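Local coordinates for protein 432aa long hypothetical deoxyribodipyrimidine photolyase (Sulfolobus tokodaii, PDB 2E0I) that probably repairs cyclobutane pyrimidine dimers in ultraviolet-damaged DNA with light, carrying two flavin-adenine dinucleotides, one of them proposed to harvest light, at residues Lys109-Lys112 with Val113-Asn117; Met298-Leu301 with Asn302-Tyr306. All blocks are in the same frame, centred on the assembly; numbering follows the deposited sequence.

Contact 1: Lys109-Lys112 with Val113-Asn117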
loop_
_atom_site.group_PDB
_atom_site.type_symbol
_atom_site.label_atom_id
_atom_site.label_comp_id
_atom_site.label_asym_id
_atom_site.label_seq_id
_atom_site.Cartn_x
_atom_site.Cartn_y
_atom_site.Cartn_z
ATOM N N LYS A 109 -3.345 -3.587 23.657
ATOM C CA LYS A 109 -4.229 -4.554 24.257
ATOM C C LYS A 109 -3.521 -5.882 24.410
ATOM O O LYS A 109 -3.681 -6.548 25.430
ATOM C CB LYS A 109 -5.512 -4.715 23.437
ATOM C CG LYS A 109 -6.302 -3.416 23.313
ATOM C CD LYS A 109 -7.755 -3.641 22.913
ATOM C CE LYS A 109 -8.356 -2.405 22.218
ATOM N NZ LYS A 109 -7.871 -2.246 20.789
ATOM N N ILE A 110 -2.729 -6.284 23.421
ATOM C CA ILE A 110 -2.035 -7.564 23.556
ATOM C C ILE A 110 -1.047 -7.473 24.720
ATOM O O ILE A 110 -0.835 -8.446 25.448
ATOM C CB ILE A 110 -1.274 -7.970 22.264
ATOM C CG1 ILE A 110 -2.264 -8.164 21.113
ATOM C CG2 ILE A 110 -0.512 -9.272 22.496
ATOM C CD1 ILE A 110 -1.604 -8.442 19.769
ATOM N N ARG A 111 -0.455 -6.291 24.897
ATOM C CA ARG A 111 0.496 -6.089 25.976
ATOM C C ARG A 111 -0.201 -6.247 27.323
ATOM O O ARG A 111 0.290 -6.955 28.205
ATOM C CB ARG A 111 1.145 -4.716 25.877
ATOM C CG ARG A 111 2.209 -4.509 26.927
ATOM C CD ARG A 111 2.991 -3.247 26.685
ATOM N NE ARG A 111 3.843 -3.345 25.502
ATOM C CZ ARG A 111 4.865 -4.191 25.375
ATOM N NH1 ARG A 111 5.167 -5.025 26.366
ATOM N NH2 ARG A 111 5.595 -4.198 24.260
ATOM N N LYS A 112 -1.347 -5.596 27.484
ATOM C CA LYS A 112 -2.104 -5.726 28.722
ATOM C C LYS A 112 -2.420 -7.200 29.025
ATOM O O LYS A 112 -2.175 -7.684 30.123
ATOM C CB LYS A 112 -3.400 -4.935 28.630
ATOM C CG LYS A 112 -3.237 -3.455 28.901
ATOM C CD LYS A 112 -4.600 -2.783 29.095
ATOM C CE LYS A 112 -5.554 -3.637 29.972
ATOM N NZ LYS A 112 -4.914 -4.206 31.216
ATOM N N VAL A 113 -2.960 -7.907 28.045
ATOM C CA VAL A 113 -3.291 -9.311 28.210
ATOM C C VAL A 113 -2.051 -10.125 28.569
ATOM O O VAL A 113 -2.136 -11.117 29.305
ATOM C CB VAL A 113 -3.908 -9.872 26.917
ATOM C CG1 VAL A 113 -4.154 -11.375 27.045
ATOM C CG2 VAL A 113 -5.195 -9.140 26.621
ATOM N N CYS A 114 -0.901 -9.705 28.048
ATOM C CA CYS A 114 0.348 -10.410 28.301
ATOM C C CYS A 114 0.871 -10.241 29.710
ATOM O O CYS A 114 1.383 -11.191 30.308
ATOM C CB CYS A 114 1.412 -9.968 27.309
ATOM S SG CYS A 114 1.312 -10.871 25.756
ATOM N N GLU A 115 0.750 -9.028 30.235
ATOM C CA GLU A 115 1.197 -8.728 31.589
ATOM C C GLU A 115 0.351 -9.471 32.628
ATOM O O GLU A 115 0.862 -9.937 33.645
ATOM C CB GLU A 115 1.126 -7.219 31.823
ATOM C CG GLU A 115 2.224 -6.448 31.107
ATOM C CD GLU A 115 1.954 -4.954 31.044
ATOM O OE1 GLU A 115 1.388 -4.399 32.016
ATOM O OE2 GLU A 115 2.318 -4.332 30.020
ATOM N N GLU A 116 -0.943 -9.586 32.356
ATOM C CA GLU A 116 -1.857 -10.262 33.257
ATOM C C GLU A 116 -1.883 -11.757 33.022
ATOM O O GLU A 116 -2.915 -12.391 33.206
ATOM C CB GLU A 116 -3.264 -9.708 33.064
ATOM C CG GLU A 116 -3.358 -8.211 33.270
ATOM C CD GLU A 116 -4.792 -7.705 33.202
ATOM O OE1 GLU A 116 -5.412 -7.810 32.117
ATOM O OE2 GLU A 116 -5.298 -7.204 34.237
ATOM N N ASN A 117 -0.760 -12.323 32.603
ATOM C CA ASN A 117 -0.690 -13.756 32.346
ATOM C C ASN A 117 0.748 -14.186 32.428
ATOM O O ASN A 117 1.070 -15.367 32.276
ATOM C CB ASN A 117 -1.244 -14.085 30.961
ATOM C CG ASN A 117 -2.750 -14.214 30.952
ATOM O OD1 ASN A 117 -3.297 -15.266 31.297
ATOM N ND2 ASN A 117 -3.437 -13.133 30.567
#
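K109 O receives V113 N at 3.0 Å, and with it the last turns of helix 101-115 run out toward the loop before strand 120-124. The amine of K109 itself turns to E80 in a salt bridge. I110 faces inward: its carbonyl takes C114 N at 2.9 Å, and its CG2 branch, anti to the backbone N, lies alongside C114 SG at 4.1 Å. I110 and C114 both rest on F121 of strand 120-124, while I110 and V113 also meet V83 of helix 79-86, so this face packs against both strand 120-124 and helix 79-86. R111 O accepts E115 N. The R111 side chain slants across that of E115, with guanidinium and carboxylate planes 34° apart; E115 OE2 meets the aliphatic CG of R111, and R111 NH1 stands 4.7 Å from E115 OE2, so the charged ends do not pair. R111 NH1 instead makes a weak hydrogen bond to F121 O. K112 O holds E116 N at 3.2 Å, the last backbone i to i+4 bond here; E116 is the first residue to leave helical geometry. The side chains of K112 and E116 lie side by side, pointing the same way, with K112 bent at chi3 and chi4 to bring NZ within 3.7 Å of E116 OE1, a long salt bridge. Beyond the helix end, N117 folds back and gives ND2 to V113 O (2.7 Å), in the carbonyl plane. Chemically the helix is two-sided: an apolar side, with I110 and C114 buried, faces F121 and helix 79-86, and the exposed lysine-glutamate pair probably adds only a modest electrostatic tie.

Contact 2: Met298-Leu301 with Asn302-Tyr306. With FAD (flavin-adenine dinucleotide), chain E.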
loop_
_atom_site.group_PDB
_atom_site.type_symbol
_atom_site.label_atom_id
_atom_site.label_comp_id
_atom_site.label_asym_id
_atom_site.label_seq_id
_atom_site.Cartn_x
_atom_site.Cartn_y
_atom_site.Cartn_z
ATOM N N MET A 298 -8.349 4.399 -14.166
ATOM C CA MET A 298 -9.358 3.816 -13.300
ATOM C C MET A 298 -9.766 2.426 -13.745
ATOM O O MET A 298 -9.875 1.510 -12.923
ATOM C CB MET A 298 -10.584 4.724 -13.228
ATOM C CG MET A 298 -10.285 6.114 -12.667
ATOM S SD MET A 298 -9.449 6.112 -11.062
ATOM C CE MET A 298 -10.800 5.565 -9.953
ATOM N N ARG A 299 -9.978 2.249 -15.043
ATOM C CA ARG A 299 -10.385 0.942 -15.531
ATOM C C ARG A 299 -9.327 -0.103 -15.239
ATOM O O ARG A 299 -9.656 -1.202 -14.788
ATOM C CB ARG A 299 -10.702 0.989 -17.020
ATOM C CG ARG A 299 -11.946 1.779 -17.299
ATOM C CD ARG A 299 -12.379 1.682 -18.734
ATOM N NE ARG A 299 -13.415 2.669 -19.016
ATOM C CZ ARG A 299 -14.069 2.754 -20.167
ATOM N NH1 ARG A 299 -13.795 1.895 -21.145
ATOM N NH2 ARG A 299 -14.981 3.706 -20.350
ATOM N N MET A 300 -8.062 0.229 -15.481
ATOM C CA MET A 300 -7.008 -0.724 -15.199
ATOM C C MET A 300 -7.045 -1.065 -13.713
ATOM O O MET A 300 -7.156 -2.231 -13.337
ATOM C CB MET A 300 -5.635 -0.167 -15.550
ATOM C CG MET A 300 -4.552 -1.203 -15.316
ATOM S SD MET A 300 -2.864 -0.682 -15.626
ATOM C CE MET A 300 -2.007 -2.062 -14.881
ATOM N N LEU A 301 -6.960 -0.037 -12.872
ATOM C CA LEU A 301 -6.991 -0.223 -11.429
ATOM C C LEU A 301 -8.142 -1.140 -11.022
ATOM O O LEU A 301 -7.952 -2.052 -10.228
ATOM C CB LEU A 301 -7.131 1.137 -10.725
ATOM C CG LEU A 301 -7.641 1.157 -9.273
ATOM C CD1 LEU A 301 -6.630 0.483 -8.361
ATOM C CD2 LEU A 301 -7.898 2.593 -8.824
ATOM N N ASN A 302 -9.332 -0.914 -11.574
ATOM C CA ASN A 302 -10.480 -1.733 -11.195
ATOM C C ASN A 302 -10.353 -3.214 -11.507
ATOM O O ASN A 302 -10.741 -4.063 -10.710
ATOM C CB ASN A 302 -11.774 -1.196 -11.823
ATOM C CG ASN A 302 -12.223 0.129 -11.206
ATOM O OD1 ASN A 302 -12.235 0.283 -9.986
ATOM N ND2 ASN A 302 -12.604 1.086 -12.053
ATOM N N SER A 303 -9.798 -3.542 -12.657
ATOM C CA SER A 303 -9.689 -4.936 -13.009
ATOM C C SER A 303 -8.374 -5.538 -12.599
ATOM O O SER A 303 -8.245 -6.749 -12.527
ATOM C CB SER A 303 -9.853 -5.103 -14.501
ATOM O OG SER A 303 -8.727 -4.553 -15.133
ATOM N N THR A 304 -7.394 -4.703 -12.310
ATOM C CA THR A 304 -6.094 -5.224 -11.945
ATOM C C THR A 304 -5.669 -4.962 -10.493
ATOM O O THR A 304 -4.899 -5.735 -9.914
ATOM C CB THR A 304 -5.047 -4.659 -12.902
ATOM O OG1 THR A 304 -3.842 -5.402 -12.762
ATOM C CG2 THR A 304 -4.752 -3.221 -12.579
ATOM N N GLY A 305 -6.171 -3.874 -9.912
ATOM C CA GLY A 305 -5.812 -3.518 -8.550
ATOM C C GLY A 305 -4.451 -2.842 -8.485
ATOM O O GLY A 305 -3.847 -2.721 -7.418
ATOM N N TYR A 306 -3.977 -2.385 -9.640
ATOM C CA TYR A 306 -2.681 -1.731 -9.740
ATOM C C TYR A 306 -2.639 -0.690 -10.868
ATOM O O TYR A 306 -3.357 -0.803 -11.850
ATOM C CB TYR A 306 -1.592 -2.792 -9.985
ATOM C CG TYR A 306 -0.235 -2.207 -10.308
ATOM C CD1 TYR A 306 0.696 -1.938 -9.299
ATOM C CD2 TYR A 306 0.081 -1.821 -11.613
ATOM C CE1 TYR A 306 1.906 -1.293 -9.582
ATOM C CE2 TYR A 306 1.281 -1.172 -11.906
ATOM C CZ TYR A 306 2.185 -0.907 -10.890
ATOM O OH TYR A 306 3.343 -0.220 -11.189
HETATM P PA FAD E . 7.823 1.715 -9.142
HETATM O O1A FAD E . 8.362 0.563 -9.901
HETATM O O2A FAD E . 8.117 3.136 -9.431
HETATM O O5B FAD E . 8.796 1.518 -7.875
HETATM C C5B FAD E . 9.142 2.605 -7.014
HETATM C C4B FAD E . 9.078 2.155 -5.553
HETATM O O4B FAD E . 9.406 3.230 -4.657
HETATM C C3B FAD E . 7.654 1.710 -5.216
HETATM O O3B FAD E . 7.569 0.291 -5.370
HETATM C C2B FAD E . 7.601 2.039 -3.726
HETATM O O2B FAD E . 8.356 1.075 -2.990
HETATM C C1B FAD E . 8.323 3.387 -3.723
HETATM N N9A FAD E . 7.441 4.489 -4.177
HETATM C C8A FAD E . 7.367 5.003 -5.404
HETATM N N7A FAD E . 6.531 6.039 -5.404
HETATM C C5A FAD E . 6.064 6.187 -4.168
HETATM C C6A FAD E . 5.179 7.066 -3.553
HETATM N N6A FAD E . 4.608 8.051 -4.238
HETATM N N1A FAD E . 4.912 6.914 -2.247
HETATM C C2A FAD E . 5.472 5.952 -1.533
HETATM N N3A FAD E . 6.323 5.103 -2.084
HETATM C C4A FAD E . 6.637 5.193 -3.385
HETATM N N1 FAD E . 1.910 2.815 -2.756
HETATM C C2 FAD E . 1.597 1.730 -1.926
HETATM O O2 FAD E . 2.413 0.831 -1.735
HETATM N N3 FAD E . 0.324 1.637 -1.350
HETATM C C4 FAD E . -0.629 2.627 -1.619
HETATM O O4 FAD E . -1.727 2.575 -1.068
HETATM C C4X FAD E . -0.317 3.692 -2.456
HETATM N N5 FAD E . -1.308 4.625 -2.783
HETATM C C5X FAD E . -1.005 5.715 -3.609
HETATM C C6 FAD E . -2.003 6.639 -3.906
HETATM C C7 FAD E . -1.707 7.745 -4.695
HETATM C C7M FAD E . -2.816 8.761 -4.980
HETATM C C8 FAD E . -0.417 7.920 -5.192
HETATM C C8M FAD E . -0.054 9.141 -6.040
HETATM C C9 FAD E . 0.574 6.989 -4.891
HETATM C C9A FAD E . 0.292 5.883 -4.092
HETATM N N10 FAD E . 1.289 4.946 -3.763
HETATM C C10 FAD E . 0.950 3.799 -3.026
HETATM C "C1'" FAD E . 2.687 5.145 -4.224
HETATM C "C2'" FAD E . 3.095 4.540 -5.570
HETATM O "O2'" FAD E . 2.196 4.958 -6.600
HETATM C "C3'" FAD E . 3.174 3.012 -5.527
HETATM O "O3'" FAD E . 4.037 2.613 -4.459
HETATM C "C4'" FAD E . 3.731 2.447 -6.836
HETATM O "O4'" FAD E . 2.922 2.867 -7.939
HETATM C "C5'" FAD E . 3.777 0.918 -6.798
HETATM O "O5'" FAD E . 4.203 0.382 -8.056
HETATM P P FAD E . 5.739 -0.013 -8.329
HETATM O O1P FAD E . 6.199 -0.860 -7.206
HETATM O O2P FAD E . 5.809 -0.569 -9.699
HETATM O O3P FAD E . 6.506 1.405 -8.265
#
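M300, in the last turn or so of helix 292-304, meets Y306 just beyond its end: the M300 methyl CE sits at the edge of the tyrosine ring, in its plane, 3.9 Å from Y306 CD2. M300 gets there as a fully extended chain, with CG anti to the backbone N (chi1 -177°). At the far end of the ring Y306 OH gives a hydrogen bond of 2.9 Å to O2P of the FAD, and the ester oxygen O5' lies 3.2 Å from Y306 CE1, also at the ring edge. A phenylalanine here would probably leave this phosphate oxygen without its hydroxyl donor. Behind this shell the backbone turns out of the helix at G305, the first residue to leave helical geometry, with positive phi (79°); G305 N is still held by L301 O at 2.6 Å. One turn back, M298 O accepts N302 N at 2.8 Å, and R299 O accepts S303 N at 3.2 Å. The N302 amide is fixed at both ends from outside, OD1 by Y333 OH and ND2 by K285 O, while the R299 guanidinium bonds G287 O and forms a salt bridge with E387. L301 packs on F334 and K337, M300 lies against F380 and W384, and Y306 touches R312; the last turn and the residues after it thus meet helices 327-337, 379-384 and 309-322 beside the FAD pocket.

Contact 1 comes first along the chain, at the end of helix 101-115 in the beta-alpha-beta unit that adds edge strand 120-124 to the parallel sheet; contact 2 follows much later, at the end of helix 292-304 in the helical FAD-binding part. Their centres are 42 Å apart, with nearest atoms about 28 Å apart, on opposite sides of the chain's centre, and they have no helix or strand in common. Contact 1 lies within a helix packed on the sheet, the side chain of I110 about 9 Å from a bound FAD, whereas contact 2 reaches an FAD phosphate through one tyrosine hydroxyl. Together they sample the two halves of the photolyase architecture.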